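Local coordinates for DNA helicase assembly protein (Enterobacteria phage T4, PDB 1C1K) that loads the replicative helicase onto forked DNA covered by the single-stranded DNA-binding protein, and so serves phage DNA replication, recombination and repair, at residues D15-Y20 with M43-A48; N119-S124 with E210-C215; T160-D165 with L197-Q202. One frame throughout, in Å; residues are numbered along the deposited sequence.

Contact 1 (D15-Y20 with M43-A48)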
ATOM      1  N   ASP A  15       6.546  22.235  10.741  1.00  2.00           N
ATOM      2  CA  ASP A  15       5.455  22.771  11.546  1.00  2.39           C
ATOM      3  C   ASP A  15       4.102  22.103  11.299  1.00  2.13           C
ATOM      4  O   ASP A  15       3.969  21.247  10.429  1.00  2.23           O
ATOM      5  CB  ASP A  15       5.364  24.308  11.404  1.00  2.05           C
ATOM      6  CG  ASP A  15       5.004  24.776  10.001  1.00  5.00           C
ATOM      7  OD1 ASP A  15       4.541  23.965   9.168  1.00  3.61           O
ATOM      8  OD2 ASP A  15       5.182  25.990   9.737  1.00  5.67           O
ATOM      9  N   GLY A  16       3.111  22.489  12.097  1.00  2.00           N
ATOM     10  CA  GLY A  16       1.783  21.906  12.000  1.00  2.19           C
ATOM     11  C   GLY A  16       1.113  21.994  10.647  1.00  2.31           C
ATOM     12  O   GLY A  16       0.554  21.006  10.163  1.00  2.23           O
ATOM     13  N   LYS A  17       1.143  23.167  10.027  1.00  3.16           N
ATOM     14  CA  LYS A  17       0.514  23.299   8.721  1.00  4.22           C
ATOM     15  C   LYS A  17       1.231  22.418   7.699  1.00  4.12           C
ATOM     16  O   LYS A  17       0.604  21.861   6.796  1.00  3.28           O
ATOM     17  CB  LYS A  17       0.522  24.757   8.242  1.00  5.47           C
ATOM     18  CG  LYS A  17      -0.118  24.909   6.859  1.00  8.95           C
ATOM     19  CD  LYS A  17      -0.589  26.326   6.562  1.00 13.04           C
ATOM     20  CE  LYS A  17      -1.209  26.388   5.169  1.00 16.04           C
ATOM     21  NZ  LYS A  17      -1.032  27.722   4.513  1.00 20.58           N
ATOM     22  N   SER A  18       2.548  22.296   7.835  1.00  3.85           N
ATOM     23  CA  SER A  18       3.315  21.476   6.906  1.00  4.00           C
ATOM     24  C   SER A  18       2.941  20.006   7.060  1.00  3.82           C
ATOM     25  O   SER A  18       2.912  19.264   6.071  1.00  3.23           O
ATOM     26  CB  SER A  18       4.820  21.676   7.129  1.00  3.63           C
ATOM     27  OG  SER A  18       5.190  23.012   6.807  1.00  4.82           O
ATOM     28  N   VAL A  19       2.655  19.584   8.291  1.00  2.95           N
ATOM     29  CA  VAL A  19       2.254  18.200   8.530  1.00  2.56           C
ATOM     30  C   VAL A  19       0.905  17.991   7.836  1.00  3.36           C
ATOM     31  O   VAL A  19       0.666  16.955   7.211  1.00  3.07           O
ATOM     32  CB  VAL A  19       2.116  17.901  10.045  1.00  2.05           C
ATOM     33  CG1 VAL A  19       1.500  16.523  10.261  1.00  2.40           C
ATOM     34  CG2 VAL A  19       3.479  17.959  10.708  1.00  2.00           C
ATOM     35  N   TYR A  20       0.026  18.984   7.932  1.00  2.00           N
ATOM     36  CA  TYR A  20      -1.276  18.886   7.290  1.00  3.03           C
ATOM     37  C   TYR A  20      -1.104  18.769   5.775  1.00  3.05           C
ATOM     38  O   TYR A  20      -1.783  17.971   5.136  1.00  3.14           O
ATOM     39  CB  TYR A  20      -2.132  20.111   7.611  1.00  2.99           C
ATOM     40  CG  TYR A  20      -3.319  20.274   6.673  1.00  4.88           C
ATOM     41  CD1 TYR A  20      -4.482  19.526   6.854  1.00  7.30           C
ATOM     42  CD2 TYR A  20      -3.275  21.183   5.611  1.00  5.04           C
ATOM     43  CE1 TYR A  20      -5.575  19.682   5.999  1.00  8.30           C
ATOM     44  CE2 TYR A  20      -4.354  21.345   4.758  1.00  7.61           C
ATOM     45  CZ  TYR A  20      -5.501  20.595   4.958  1.00  8.17           C
ATOM     46  OH  TYR A  20      -6.589  20.775   4.125  1.00  9.54           O
ATOM     47  N   MET A  43       3.363  20.102  -2.742  1.00 12.63           N
ATOM     48  CA  MET A  43       2.017  20.377  -3.222  1.00 12.49           C
ATOM     49  C   MET A  43       1.498  21.620  -2.536  1.00 13.65           C
ATOM     50  O   MET A  43       1.769  21.855  -1.357  1.00 14.37           O
ATOM     51  CB  MET A  43       1.076  19.199  -2.941  1.00 12.78           C
ATOM     52  CG  MET A  43      -0.276  19.308  -3.657  1.00 11.25           C
ATOM     53  SD  MET A  43      -1.426  17.942  -3.307  1.00 13.67           S
ATOM     54  CE  MET A  43      -2.067  18.475  -1.731  1.00  6.96           C
ATOM     55  N   ARG A  44       0.774  22.433  -3.289  1.00 12.54           N
ATOM     56  CA  ARG A  44       0.200  23.641  -2.733  1.00 14.72           C
ATOM     57  C   ARG A  44      -1.188  23.242  -2.256  1.00 14.22           C
ATOM     58  O   ARG A  44      -1.818  22.363  -2.845  1.00 13.81           O
ATOM     59  CB  ARG A  44       0.103  24.725  -3.805  1.00 16.23           C
ATOM     60  CG  ARG A  44       1.021  25.910  -3.564  1.00 21.03           C
ATOM     61  CD  ARG A  44       1.530  26.497  -4.867  1.00 23.73           C
ATOM     62  NE  ARG A  44       2.438  25.585  -5.557  1.00 28.50           N
ATOM     63  CZ  ARG A  44       3.220  25.934  -6.576  1.00 29.13           C
ATOM     64  NH1 ARG A  44       3.209  27.183  -7.030  1.00 29.24           N
ATOM     65  NH2 ARG A  44       4.015  25.032  -7.141  1.00 30.15           N
ATOM     66  N   VAL A  45      -1.656  23.864  -1.181  1.00 13.39           N
ATOM     67  CA  VAL A  45      -2.978  23.549  -0.658  1.00 13.48           C
ATOM     68  C   VAL A  45      -3.776  24.823  -0.413  1.00 12.84           C
ATOM     69  O   VAL A  45      -3.219  25.917  -0.381  1.00 14.12           O
ATOM     70  CB  VAL A  45      -2.882  22.765   0.667  1.00 12.53           C
ATOM     71  CG1 VAL A  45      -1.905  21.611   0.515  1.00 12.73           C
ATOM     72  CG2 VAL A  45      -2.434  23.692   1.791  1.00 14.76           C
ATOM     73  N   SER A  46      -5.084  24.675  -0.241  1.00 12.71           N
ATOM     74  CA  SER A  46      -5.957  25.813   0.020  1.00 12.18           C
ATOM     75  C   SER A  46      -5.917  26.149   1.513  1.00 13.23           C
ATOM     76  O   SER A  46      -6.292  25.326   2.357  1.00 11.57           O
ATOM     77  CB  SER A  46      -7.391  25.479  -0.399  1.00 11.84           C
ATOM     78  OG  SER A  46      -8.327  26.297   0.281  1.00 10.75           O
ATOM     79  N   ASP A  47      -5.456  27.352   1.841  1.00 12.32           N
ATOM     80  CA  ASP A  47      -5.384  27.762   3.238  1.00 12.89           C
ATOM     81  C   ASP A  47      -6.781  27.833   3.828  1.00 11.75           C
ATOM     82  O   ASP A  47      -6.987  27.509   4.996  1.00 11.86           O
ATOM     83  CB  ASP A  47      -4.705  29.127   3.377  1.00 16.15           C
ATOM     84  CG  ASP A  47      -4.492  29.525   4.832  1.00 20.42           C
ATOM     85  OD1 ASP A  47      -5.031  30.575   5.258  1.00 21.82           O
ATOM     86  OD2 ASP A  47      -3.782  28.781   5.549  1.00 21.37           O
ATOM     87  N   ALA A  48      -7.743  28.264   3.020  1.00 10.15           N
ATOM     88  CA  ALA A  48      -9.118  28.367   3.486  1.00 10.22           C
ATOM     89  C   ALA A  48      -9.614  26.998   3.961  1.00 10.91           C
ATOM     90  O   ALA A  48     -10.291  26.892   4.989  1.00 11.10           O
ATOM     91  CB  ALA A  48     -10.012  28.900   2.367  1.00 10.37           C
TER
HETATM   92  O   HOH W   1      -1.210  27.248   1.908  1.00 27.73           O
HETATM   93  O   HOH W   2      -6.210  22.557   2.133  1.00 10.28           O

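Contact 2 (N119-S124 with E210-C215)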
ATOM      1  N   ASN A 119       1.486 -19.484   1.844  1.00  5.61           N
ATOM      2  CA  ASN A 119       0.051 -19.569   2.052  1.00  6.85           C
ATOM      3  C   ASN A 119      -0.717 -19.547   0.732  1.00  6.76           C
ATOM      4  O   ASN A 119      -1.749 -20.210   0.599  1.00  7.64           O
ATOM      5  CB  ASN A 119      -0.417 -18.439   2.971  1.00  7.93           C
ATOM      6  CG  ASN A 119      -0.014 -18.668   4.415  1.00  9.22           C
ATOM      7  OD1 ASN A 119      -0.035 -17.754   5.237  1.00 11.44           O
ATOM      8  ND2 ASN A 119       0.358 -19.899   4.729  1.00  8.50           N
ATOM      9  N   ILE A 120      -0.224 -18.793  -0.246  1.00  6.26           N
ATOM     10  CA  ILE A 120      -0.901 -18.742  -1.541  1.00  7.39           C
ATOM     11  C   ILE A 120      -0.788 -20.111  -2.196  1.00  7.81           C
ATOM     12  O   ILE A 120      -1.752 -20.606  -2.785  1.00  8.45           O
ATOM     13  CB  ILE A 120      -0.269 -17.701  -2.495  1.00  8.03           C
ATOM     14  CG1 ILE A 120      -0.479 -16.288  -1.948  1.00  5.86           C
ATOM     15  CG2 ILE A 120      -0.905 -17.811  -3.883  1.00  5.57           C
ATOM     16  CD1 ILE A 120       0.415 -15.264  -2.606  1.00  5.55           C
ATOM     17  N   TYR A 121       0.390 -20.719  -2.083  1.00  7.79           N
ATOM     18  CA  TYR A 121       0.630 -22.035  -2.665  1.00  9.52           C
ATOM     19  C   TYR A 121      -0.279 -23.109  -2.064  1.00 10.73           C
ATOM     20  O   TYR A 121      -0.941 -23.844  -2.792  1.00 10.50           O
ATOM     21  CB  TYR A 121       2.095 -22.438  -2.481  1.00  9.90           C
ATOM     22  CG  TYR A 121       2.401 -23.834  -2.983  1.00 11.85           C
ATOM     23  CD1 TYR A 121       2.755 -24.059  -4.315  1.00 12.61           C
ATOM     24  CD2 TYR A 121       2.323 -24.934  -2.126  1.00 12.90           C
ATOM     25  CE1 TYR A 121       3.022 -25.351  -4.782  1.00 13.87           C
ATOM     26  CE2 TYR A 121       2.589 -26.227  -2.581  1.00 13.68           C
ATOM     27  CZ  TYR A 121       2.938 -26.428  -3.906  1.00 15.03           C
ATOM     28  OH  TYR A 121       3.211 -27.710  -4.348  1.00 17.53           O
ATOM     29  N   TYR A 122      -0.322 -23.199  -0.742  1.00 11.35           N
ATOM     30  CA  TYR A 122      -1.159 -24.205  -0.105  1.00 11.85           C
ATOM     31  C   TYR A 122      -2.639 -23.955  -0.376  1.00 11.94           C
ATOM     32  O   TYR A 122      -3.425 -24.899  -0.473  1.00 12.04           O
ATOM     33  CB  TYR A 122      -0.859 -24.256   1.398  1.00 14.43           C
ATOM     34  CG  TYR A 122       0.536 -24.777   1.674  1.00 14.30           C
ATOM     35  CD1 TYR A 122       1.452 -24.027   2.405  1.00 16.32           C
ATOM     36  CD2 TYR A 122       0.959 -25.995   1.142  1.00 16.77           C
ATOM     37  CE1 TYR A 122       2.757 -24.473   2.597  1.00 16.58           C
ATOM     38  CE2 TYR A 122       2.261 -26.452   1.327  1.00 17.50           C
ATOM     39  CZ  TYR A 122       3.155 -25.683   2.053  1.00 18.23           C
ATOM     40  OH  TYR A 122       4.449 -26.123   2.224  1.00 19.86           O
ATOM     41  N   PHE A 123      -3.016 -22.691  -0.526  1.00  9.70           N
ATOM     42  CA  PHE A 123      -4.408 -22.359  -0.821  1.00 10.12           C
ATOM     43  C   PHE A 123      -4.734 -22.859  -2.231  1.00  9.96           C
ATOM     44  O   PHE A 123      -5.839 -23.340  -2.500  1.00  9.48           O
ATOM     45  CB  PHE A 123      -4.626 -20.843  -0.763  1.00  8.85           C
ATOM     46  CG  PHE A 123      -5.963 -20.405  -1.296  1.00  8.66           C
ATOM     47  CD1 PHE A 123      -7.097 -20.434  -0.488  1.00  7.96           C
ATOM     48  CD2 PHE A 123      -6.094 -19.965  -2.612  1.00  8.35           C
ATOM     49  CE1 PHE A 123      -8.334 -20.034  -0.982  1.00  9.44           C
ATOM     50  CE2 PHE A 123      -7.327 -19.563  -3.112  1.00  8.46           C
ATOM     51  CZ  PHE A 123      -8.448 -19.598  -2.297  1.00  9.30           C
ATOM     52  N   SER A 124      -3.758 -22.743  -3.128  1.00  9.96           N
ATOM     53  CA  SER A 124      -3.946 -23.168  -4.504  1.00 10.10           C
ATOM     54  C   SER A 124      -4.247 -24.664  -4.566  1.00 11.51           C
ATOM     55  O   SER A 124      -4.973 -25.124  -5.450  1.00 11.50           O
ATOM     56  CB  SER A 124      -2.709 -22.818  -5.334  1.00  8.36           C
ATOM     57  OG  SER A 124      -1.714 -23.816  -5.256  1.00  8.91           O
ATOM     58  N   GLU A 210      12.114 -19.565  -5.335  1.00  9.09           N
ATOM     59  CA  GLU A 210      12.742 -20.344  -4.278  1.00 10.27           C
ATOM     60  C   GLU A 210      11.725 -20.802  -3.230  1.00  9.23           C
ATOM     61  O   GLU A 210      11.786 -21.932  -2.742  1.00  7.99           O
ATOM     62  CB  GLU A 210      13.837 -19.512  -3.603  1.00 13.80           C
ATOM     63  CG  GLU A 210      15.046 -20.315  -3.146  1.00 22.30           C
ATOM     64  CD  GLU A 210      15.770 -20.988  -4.299  1.00 25.95           C
ATOM     65  OE1 GLU A 210      15.696 -22.231  -4.399  1.00 27.26           O
ATOM     66  OE2 GLU A 210      16.411 -20.276  -5.104  1.00 28.88           O
ATOM     67  N   THR A 211      10.785 -19.925  -2.888  1.00  6.84           N
ATOM     68  CA  THR A 211       9.783 -20.253  -1.885  1.00  6.81           C
ATOM     69  C   THR A 211       8.822 -21.327  -2.385  1.00  6.12           C
ATOM     70  O   THR A 211       8.477 -22.260  -1.654  1.00  6.30           O
ATOM     71  CB  THR A 211       8.989 -18.994  -1.465  1.00  6.60           C
ATOM     72  OG1 THR A 211       9.895 -18.012  -0.951  1.00  8.23           O
ATOM     73  CG2 THR A 211       7.968 -19.332  -0.376  1.00  6.55           C
ATOM     74  N   VAL A 212       8.387 -21.206  -3.635  1.00  6.86           N
ATOM     75  CA  VAL A 212       7.477 -22.194  -4.194  1.00  6.89           C
ATOM     76  C   VAL A 212       8.199 -23.542  -4.285  1.00  6.46           C
ATOM     77  O   VAL A 212       7.622 -24.590  -3.996  1.00  5.45           O
ATOM     78  CB  VAL A 212       6.986 -21.760  -5.603  1.00  8.09           C
ATOM     79  CG1 VAL A 212       6.270 -22.910  -6.297  1.00  8.20           C
ATOM     80  CG2 VAL A 212       6.052 -20.561  -5.473  1.00  7.79           C
ATOM     81  N   LYS A 213       9.467 -23.510  -4.676  1.00  6.87           N
ATOM     82  CA  LYS A 213      10.239 -24.741  -4.798  1.00  8.03           C
ATOM     83  C   LYS A 213      10.312 -25.476  -3.471  1.00  9.46           C
ATOM     84  O   LYS A 213      10.210 -26.702  -3.434  1.00 11.22           O
ATOM     85  CB  LYS A 213      11.654 -24.439  -5.285  1.00  8.63           C
ATOM     86  CG  LYS A 213      12.515 -25.672  -5.439  1.00 11.68           C
ATOM     87  CD  LYS A 213      13.902 -25.298  -5.908  1.00 13.99           C
ATOM     88  CE  LYS A 213      14.940 -26.252  -5.350  1.00 15.72           C
ATOM     89  NZ  LYS A 213      16.242 -26.025  -6.025  1.00 19.80           N
ATOM     90  N   SER A 214      10.485 -24.726  -2.383  1.00 10.15           N
ATOM     91  CA  SER A 214      10.565 -25.323  -1.057  1.00 10.73           C
ATOM     92  C   SER A 214       9.211 -25.865  -0.596  1.00  9.85           C
ATOM     93  O   SER A 214       9.148 -26.691   0.312  1.00 11.19           O
ATOM     94  CB  SER A 214      11.109 -24.303  -0.041  1.00 11.40           C
ATOM     95  OG  SER A 214      10.153 -23.304   0.271  1.00 14.23           O
ATOM     96  N   CYS A 215       8.131 -25.404  -1.221  1.00  9.09           N
ATOM     97  CA  CYS A 215       6.786 -25.874  -0.884  1.00  9.18           C
ATOM     98  C   CYS A 215       6.469 -27.137  -1.670  1.00 10.23           C
ATOM     99  O   CYS A 215       5.716 -27.997  -1.211  1.00 10.84           O
ATOM    100  CB  CYS A 215       5.735 -24.828  -1.246  1.00  9.46           C
ATOM    101  SG  CYS A 215       5.673 -23.401  -0.165  1.00  9.24           S
TER

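Contact 3 (T160-D165 with L197-Q202)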
ATOM      1  N   THR A 160       2.828  -7.572  -0.542  1.00  4.95           N
ATOM      2  CA  THR A 160       2.983  -8.858  -1.209  1.00  5.24           C
ATOM      3  C   THR A 160       2.317  -8.797  -2.580  1.00  4.86           C
ATOM      4  O   THR A 160       2.897  -9.227  -3.574  1.00  4.27           O
ATOM      5  CB  THR A 160       2.352 -10.000  -0.389  1.00  4.80           C
ATOM      6  OG1 THR A 160       3.226 -10.337   0.693  1.00  5.48           O
ATOM      7  CG2 THR A 160       2.134 -11.239  -1.263  1.00  4.02           C
ATOM      8  N   PHE A 161       1.111  -8.248  -2.633  1.00  5.20           N
ATOM      9  CA  PHE A 161       0.392  -8.133  -3.899  1.00  5.09           C
ATOM     10  C   PHE A 161       1.226  -7.334  -4.902  1.00  6.64           C
ATOM     11  O   PHE A 161       1.373  -7.725  -6.067  1.00  5.63           O
ATOM     12  CB  PHE A 161      -0.958  -7.441  -3.682  1.00  5.47           C
ATOM     13  CG  PHE A 161      -1.955  -7.688  -4.787  1.00  6.57           C
ATOM     14  CD1 PHE A 161      -1.926  -6.927  -5.956  1.00  6.55           C
ATOM     15  CD2 PHE A 161      -2.926  -8.685  -4.658  1.00  6.91           C
ATOM     16  CE1 PHE A 161      -2.849  -7.153  -6.982  1.00  6.94           C
ATOM     17  CE2 PHE A 161      -3.855  -8.919  -5.678  1.00  7.03           C
ATOM     18  CZ  PHE A 161      -3.814  -8.150  -6.842  1.00  6.72           C
ATOM     19  N   ILE A 162       1.793  -6.218  -4.453  1.00  5.04           N
ATOM     20  CA  ILE A 162       2.585  -5.389  -5.346  1.00  5.75           C
ATOM     21  C   ILE A 162       3.912  -6.054  -5.698  1.00  5.48           C
ATOM     22  O   ILE A 162       4.429  -5.875  -6.798  1.00  6.66           O
ATOM     23  CB  ILE A 162       2.794  -3.980  -4.745  1.00  7.28           C
ATOM     24  CG1 ILE A 162       1.440  -3.264  -4.673  1.00  7.41           C
ATOM     25  CG2 ILE A 162       3.746  -3.161  -5.614  1.00  7.46           C
ATOM     26  CD1 ILE A 162       1.420  -2.051  -3.761  1.00  8.82           C
ATOM     27  N   LEU A 163       4.463  -6.837  -4.782  1.00  4.45           N
ATOM     28  CA  LEU A 163       5.710  -7.536  -5.074  1.00  4.95           C
ATOM     29  C   LEU A 163       5.441  -8.584  -6.167  1.00  4.74           C
ATOM     30  O   LEU A 163       6.215  -8.720  -7.113  1.00  6.35           O
ATOM     31  CB  LEU A 163       6.254  -8.207  -3.804  1.00  6.37           C
ATOM     32  CG  LEU A 163       7.114  -7.303  -2.904  1.00  5.71           C
ATOM     33  CD1 LEU A 163       7.223  -7.922  -1.519  1.00  7.22           C
ATOM     34  CD2 LEU A 163       8.492  -7.110  -3.518  1.00  4.69           C
ATOM     35  N   LEU A 164       4.340  -9.318  -6.037  1.00  4.57           N
ATOM     36  CA  LEU A 164       3.989 -10.321  -7.036  1.00  4.90           C
ATOM     37  C   LEU A 164       3.760  -9.615  -8.376  1.00  4.93           C
ATOM     38  O   LEU A 164       4.209 -10.078  -9.424  1.00  4.91           O
ATOM     39  CB  LEU A 164       2.716 -11.066  -6.617  1.00  5.01           C
ATOM     40  CG  LEU A 164       2.819 -12.004  -5.407  1.00  4.25           C
ATOM     41  CD1 LEU A 164       1.427 -12.339  -4.900  1.00  5.88           C
ATOM     42  CD2 LEU A 164       3.562 -13.271  -5.800  1.00  6.45           C
ATOM     43  N   ASP A 165       3.065  -8.486  -8.332  1.00  4.94           N
ATOM     44  CA  ASP A 165       2.775  -7.710  -9.532  1.00  4.32           C
ATOM     45  C   ASP A 165       4.031  -7.284 -10.292  1.00  5.55           C
ATOM     46  O   ASP A 165       4.015  -7.201 -11.526  1.00  6.40           O
ATOM     47  CB  ASP A 165       1.971  -6.464  -9.165  1.00  4.08           C
ATOM     48  CG  ASP A 165       1.742  -5.549 -10.355  1.00  6.73           C
ATOM     49  OD1 ASP A 165       0.812  -5.835 -11.138  1.00  6.74           O
ATOM     50  OD2 ASP A 165       2.487  -4.551 -10.504  1.00  5.89           O
ATOM     51  N   LEU A 197       6.649   2.636  -4.060  1.00 11.57           N
ATOM     52  CA  LEU A 197       7.454   1.476  -3.695  1.00 10.81           C
ATOM     53  C   LEU A 197       8.537   1.243  -4.734  1.00 11.92           C
ATOM     54  O   LEU A 197       8.256   1.180  -5.928  1.00 13.17           O
ATOM     55  CB  LEU A 197       6.582   0.222  -3.581  1.00 10.76           C
ATOM     56  CG  LEU A 197       5.733   0.052  -2.320  1.00  7.90           C
ATOM     57  CD1 LEU A 197       4.834  -1.164  -2.485  1.00  8.69           C
ATOM     58  CD2 LEU A 197       6.631  -0.103  -1.099  1.00  8.48           C
ATOM     59  N   ASN A 198       9.777   1.124  -4.271  1.00 11.84           N
ATOM     60  CA  ASN A 198      10.920   0.877  -5.139  1.00 12.13           C
ATOM     61  C   ASN A 198      11.180  -0.619  -5.031  1.00 11.12           C
ATOM     62  O   ASN A 198      11.738  -1.096  -4.042  1.00  8.48           O
ATOM     63  CB  ASN A 198      12.135   1.663  -4.646  1.00 15.11           C
ATOM     64  CG  ASN A 198      13.281   1.642  -5.627  1.00 17.79           C
ATOM     65  OD1 ASN A 198      14.227   2.418  -5.505  1.00 21.19           O
ATOM     66  ND2 ASN A 198      13.206   0.755  -6.610  1.00 20.05           N
ATOM     67  N   ILE A 199      10.768  -1.357  -6.055  1.00 11.47           N
ATOM     68  CA  ILE A 199      10.910  -2.806  -6.038  1.00 11.64           C
ATOM     69  C   ILE A 199      11.831  -3.362  -7.108  1.00 12.60           C
ATOM     70  O   ILE A 199      11.758  -2.974  -8.272  1.00 13.33           O
ATOM     71  CB  ILE A 199       9.523  -3.478  -6.203  1.00 12.18           C
ATOM     72  CG1 ILE A 199       8.653  -3.181  -4.976  1.00 10.23           C
ATOM     73  CG2 ILE A 199       9.681  -4.985  -6.435  1.00 11.10           C
ATOM     74  CD1 ILE A 199       7.174  -3.432  -5.204  1.00  9.66           C
ATOM     75  N   ASP A 200      12.702  -4.277  -6.694  1.00 12.63           N
ATOM     76  CA  ASP A 200      13.607  -4.949  -7.611  1.00 14.13           C
ATOM     77  C   ASP A 200      12.860  -6.214  -8.027  1.00 12.90           C
ATOM     78  O   ASP A 200      12.841  -7.209  -7.295  1.00 12.52           O
ATOM     79  CB  ASP A 200      14.911  -5.327  -6.909  1.00 16.22           C
ATOM     80  CG  ASP A 200      15.922  -5.945  -7.855  1.00 20.06           C
ATOM     81  OD1 ASP A 200      15.502  -6.569  -8.852  1.00 20.67           O
ATOM     82  OD2 ASP A 200      17.139  -5.807  -7.608  1.00 24.39           O
ATOM     83  N   SER A 201      12.235  -6.154  -9.198  1.00 12.73           N
ATOM     84  CA  SER A 201      11.454  -7.259  -9.747  1.00 12.20           C
ATOM     85  C   SER A 201      12.168  -8.598  -9.770  1.00 11.00           C
ATOM     86  O   SER A 201      11.589  -9.617  -9.400  1.00 10.25           O
ATOM     87  CB  SER A 201      11.006  -6.918 -11.168  1.00 14.78           C
ATOM     88  OG  SER A 201       9.621  -6.633 -11.187  1.00 21.76           O
ATOM     89  N   GLN A 202      13.417  -8.600 -10.222  1.00 10.40           N
ATOM     90  CA  GLN A 202      14.195  -9.827 -10.302  1.00 10.37           C
ATOM     91  C   GLN A 202      14.367 -10.486  -8.939  1.00  9.65           C
ATOM     92  O   GLN A 202      14.216 -11.695  -8.804  1.00  9.08           O
ATOM     93  CB  GLN A 202      15.568  -9.540 -10.921  1.00 11.40           C
ATOM     94  CG  GLN A 202      16.366 -10.786 -11.272  1.00 14.32           C
ATOM     95  CD  GLN A 202      15.593 -11.759 -12.148  1.00 16.66           C
ATOM     96  OE1 GLN A 202      15.649 -12.971 -11.941  1.00 19.45           O
ATOM     97  NE2 GLN A 202      14.872 -11.232 -13.132  1.00 16.13           N
TER

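Contact 1 (D15-Y20 with M43-A48)
The ring of Tyr20 meets Val45 at its edge: Val45 CG2 lies near the ring plane, 4.2 Å from Tyr20 CE2. A water lies in the ring plane beyond the hydroxyl, 2.7 Å from Tyr20 OH, and it donates a hydrogen bond to the carbonyl oxygen of Ser46, so the phenol is tied to the 43-48 backbone through one solvent molecule. Other aromatic residues meet the same ring from within the domain, Phe59 edge-to-face and Tyr50 with its plane turned by about 45°.

The second flat group is the carboxylate of Asp47. Lys17 NZ forms a salt bridge with Asp47 OD2 at 3.1 Å, reaching it from above the carboxylate plane, 39° out of it. Lys17 gets there because CG stands anti to the backbone N (chi1 179°) and the chain runs extended until it bends at chi4; the two side chains cross at about a right angle. The ammonium also donates to a water 2.7 Å from Lys17 NZ, which in turn makes a weak bond to Val45 O.

Behind the lysine, the start of helix 16-30 is fixed by Asp15. Its OD1 accepts from Ser18 N at 2.9 Å and from Ser18 OG at 2.6 Å, the two donors arriving from opposite faces of the carboxylate. Ser46 caps the following helix likewise, its OG bonding to Ala49 N. The arrangement is thus that of two N-capped helix starts joined by a salt bridge, one firm and one weak water bridge and a small apolar contact, within the N-terminal part of this largely helical protein.

Contact 2 (N119-S124 with E210-C215)
Tyr121 points its ring at helix 201-216 because CG is anti to the backbone N, while the backbone directs Cys215 CB at that ring and chi1 -74°, with SG beside the backbone N, brings the sulfur near Tyr122. This is a helix-helix packing contact of the C-terminal region: the local axes approach to 10.2 Å and cross at -46°, with Tyr121 and Val212 nearest in register.

Cys215 CB lies over one face of the Tyr121 ring, 3.8 Å from the centroid and 22° off the normal, a CH-pi contact displaced toward the rim. Cys215 SG stands oblique to both Tyr121 and Tyr122, making a sulfur-aromatic contact with each. Tyr122, an exposed residue, brings its OH to 3.8 Å from Cys215 SG. Tyr121 CD2 lies over one face of the Tyr122 ring while Tyr122 CD2 sits in plane at the Tyr121 edge, so the two rings pack edge against face.

No hydrogen bond joins the segments. The hydroxyls of both serines turn back onto their own helices instead, Ser214 OG to Thr211 O at 2.8 Å and Ser124 OG to Tyr121 O at 2.6 Å. Further along the interface, Thr211 continues the packing against Glu114, Ile117 and Arg118 of helix 109-126. Val212, buried, crosses Tyr121 at about a right angle, its CG1 4.2 Å from Tyr121 CD1.

Contact 3 (T160-D165 with L197-Q202)
Apolar contacts between branched side chains carry this interface, and three pairs account for it. Ile162 CG2 meets Ile199 CD1 at 3.5 Å, tighter than usual van der Waals contact, the two side chains crossing at about a right angle. The torsions explain the meeting: both isoleucines share one rotamer (chi1 -66°), CG2 anti to the backbone N and CG1 beside it, and Ile162 uses its CG2 where Ile199 uses the CD1 at the end of its CG1 branch. Ile162 also offers its other branch to the strand, with CD1 at 3.8 Å from Leu197 CD1, so the leucine methyl touches both the CG2 and CD1 ends of one isoleucine. The CG2 branch of Ile199 rests against Leu163 CD2 at 3.8 Å. Ile199 thus divides its branches between two successive helix residues, CD1 going to Ile162 and CG2 to Leu163.

The backbone geometry fits this pattern. Helix 160-165 and strand 197-199 pass 9.9 Å apart at an angle of 44°, and alternate strand residues, Leu197 and Ile199, point at the helix. The same two residues also touch Ile2 of the partner strand 2-4, where Lys3 pairs with Asn198 through the backbone.

Polar interactions lie around the apolar patch, and none bridges the two segments directly. Asp165 is engaged twice, by a salt bridge to Arg194 and a hydrogen bond from Ile171 N. Ser201 OG bonds to Ser166 O, joining the start of helix 201-216 to helix 158-168 just past the patch.

With the side-chain pairs all between carbons and no hydrogen bond across, adhesion here rests on burial and on the fit of the branches, while the hydrogen bonds and salt bridge of Asp165 and Ser201 go to residues outside the pair.

Overall arrangement
Along the chain contact 1 comes first, and contact 3 then falls between the two halves of contact 2. Contacts 2 and 3 lie on the same side of the molecular centre, about 17 Å apart between centres, share helix 201-216, and touch where Ile120 CD1 packs 3.9 Å from Leu164 CD1. Contact 1 is on the opposite side, its centre about 46 Å from that of contact 2 and about 32 Å from that of contact 3. The arrangement agrees with the two-domain helical fold: contact 1 belongs to the N-terminal family region, contacts 2 and 3 to the C-terminal one. Strand 2-4 pairs with strand 197-199, so the chain's own start probably ties the two regions together.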